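Local coordinates for protein probable M18 family aminopeptidase 1 (Thermotoga maritima, PDB 2GLF) that is probably a zinc-dependent aminopeptidase of the M18 family, removing residues from the amino-terminal end of peptides, at residues 109-114 against 188-193. Residues are numbered along the deposited sequence; the frame is centred on the assembly and turned at random.
Sequences EQIALF and AGTIPL
A112 pairs with both A188 and G189 where strand 111-119 runs antiparallel to the end of strand 185-189. A112 N gives its hydrogen to G189 O at 2.9 Å, and A188 N returns one to A112 O at 2.7 Å. A weak third bond, from G189 N to A112 O at 3.4 Å, makes that carbonyl oxygen the acceptor for two successive amides. The donor A188 N stands well above the A112 carbonyl plane, 49° out of it. Where strand 185-189 has ended and strand 111-119 has not yet begun, a water donates to Q110 O and to T190 O, each 2.6 Å from it.

The apolar contacts centre on A188. Its CB meets A112 CB at 3.4 Å and also lies over one face of the F114 ring, in a CH-pi contact 3.9 Å from the centroid and offset toward the CE1 rim. F114 reaches this methyl because CG sits beside its own backbone N and anti to the carbonyl carbon (chi1 -74°). F114 also stacks with F100 of strand 97-108; with a leucine in its place, which has no ring, F100 would probably be left without its stacking partner and the A188 methyl without the face it packs on. Beyond this, I111 CG2 touches G189 O at 3.7 Å, while A112 rests on V201 and V205 of helix 200-213.

A second subunit covers this edge: its S241 OG hydrogen-bonds T190 OG1, its D239 OD2 accepts from the backbone N of T190 and of I191, and A188 makes backbone hydrogen bonds to it. Two residues of strand 185-189, A188 and G189, facing the single A112 form a classic beta bulge, set at the outermost strand, within this chain, of an antiparallel sheet, in a contact that lies away from the metal sites.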
# COMPACT_ATOMS: atom_id res chain seq x y z
N GLU A 109 -2.78 -32.29 -22.89
CA GLU A 109 -2.57 -33.30 -21.87
C GLU A 109 -3.45 -34.52 -22.11
O GLU A 109 -4.07 -35.06 -21.19
CB GLU A 109 -2.83 -32.72 -20.47
CG GLU A 109 -1.78 -31.72 -20.01
CD GLU A 109 -0.33 -32.20 -20.21
OE1 GLU A 109 -0.03 -33.38 -19.88
OE2 GLU A 109 0.51 -31.39 -20.68
N GLN A 110 -3.50 -34.92 -23.38
CA GLN A 110 -4.26 -36.08 -23.83
C GLN A 110 -5.77 -35.97 -23.66
O GLN A 110 -6.47 -36.98 -23.51
CB GLN A 110 -3.73 -37.34 -23.12
CG GLN A 110 -2.37 -37.82 -23.64
CD GLN A 110 -1.24 -36.82 -23.42
OE1 GLN A 110 -0.84 -36.56 -22.28
NE2 GLN A 110 -0.72 -36.26 -24.52
N ILE A 111 -6.28 -34.74 -23.70
CA ILE A 111 -7.71 -34.50 -23.55
C ILE A 111 -8.26 -33.62 -24.68
O ILE A 111 -7.80 -32.50 -24.88
CB ILE A 111 -8.02 -33.82 -22.21
CG1 ILE A 111 -7.66 -34.77 -21.07
CG2 ILE A 111 -9.47 -33.42 -22.14
CD1 ILE A 111 -7.87 -34.18 -19.69
N ALA A 112 -9.24 -34.14 -25.42
CA ALA A 112 -9.85 -33.39 -26.50
C ALA A 112 -10.67 -32.27 -25.85
O ALA A 112 -11.39 -32.51 -24.89
CB ALA A 112 -10.74 -34.30 -27.33
N LEU A 113 -10.56 -31.06 -26.39
CA LEU A 113 -11.27 -29.92 -25.82
C LEU A 113 -11.98 -29.02 -26.83
O LEU A 113 -11.54 -28.89 -27.97
CB LEU A 113 -10.30 -29.06 -25.03
CG LEU A 113 -9.62 -29.64 -23.79
CD1 LEU A 113 -8.44 -28.77 -23.42
CD2 LEU A 113 -10.63 -29.72 -22.66
N PHE A 114 -13.05 -28.38 -26.38
CA PHE A 114 -13.78 -27.44 -27.23
C PHE A 114 -13.60 -26.07 -26.61
O PHE A 114 -14.11 -25.81 -25.52
CB PHE A 114 -15.28 -27.75 -27.29
CG PHE A 114 -15.63 -28.94 -28.12
CD1 PHE A 114 -16.33 -30.00 -27.56
CD2 PHE A 114 -15.28 -28.99 -29.46
CE1 PHE A 114 -16.68 -31.10 -28.33
CE2 PHE A 114 -15.62 -30.08 -30.24
CZ PHE A 114 -16.33 -31.14 -29.67
N ALA A 188 -14.04 -32.69 -24.83
CA ALA A 188 -14.57 -33.36 -26.01
C ALA A 188 -14.41 -34.87 -25.89
O ALA A 188 -15.25 -35.63 -26.37
CB ALA A 188 -13.85 -32.85 -27.24
N GLY A 189 -13.33 -35.31 -25.26
CA GLY A 189 -13.10 -36.73 -25.10
C GLY A 189 -11.79 -37.03 -24.41
O GLY A 189 -10.99 -36.12 -24.17
N THR A 190 -11.57 -38.30 -24.09
CA THR A 190 -10.35 -38.72 -23.41
C THR A 190 -9.78 -40.02 -23.94
O THR A 190 -8.64 -40.36 -23.64
CB THR A 190 -10.57 -38.89 -21.90
OG1 THR A 190 -11.53 -39.93 -21.68
CG2 THR A 190 -11.07 -37.60 -21.28
N ILE A 191 -10.57 -40.78 -24.71
CA ILE A 191 -10.06 -42.03 -25.25
C ILE A 191 -9.28 -41.79 -26.55
O ILE A 191 -9.76 -41.12 -27.45
CB ILE A 191 -11.21 -43.09 -25.45
CG1 ILE A 191 -10.75 -44.22 -26.38
CG2 ILE A 191 -12.47 -42.43 -25.96
CD1 ILE A 191 -10.79 -43.88 -27.86
N PRO A 192 -8.05 -42.32 -26.63
CA PRO A 192 -7.15 -42.20 -27.79
C PRO A 192 -7.40 -43.21 -28.90
O PRO A 192 -7.83 -44.34 -28.65
CB PRO A 192 -5.78 -42.38 -27.16
CG PRO A 192 -6.05 -43.43 -26.14
CD PRO A 192 -7.35 -42.98 -25.51
N LEU A 193 -7.11 -42.80 -30.13
CA LEU A 193 -7.30 -43.66 -31.29
C LEU A 193 -6.08 -44.55 -31.46
O LEU A 193 -5.03 -44.08 -31.90
CB LEU A 193 -7.46 -42.81 -32.55
CG LEU A 193 -8.40 -43.30 -33.65
CD1 LEU A 193 -8.00 -42.67 -34.97
CD2 LEU A 193 -8.36 -44.81 -33.76
O HOH W 1 -6.50 -39.43 -22.52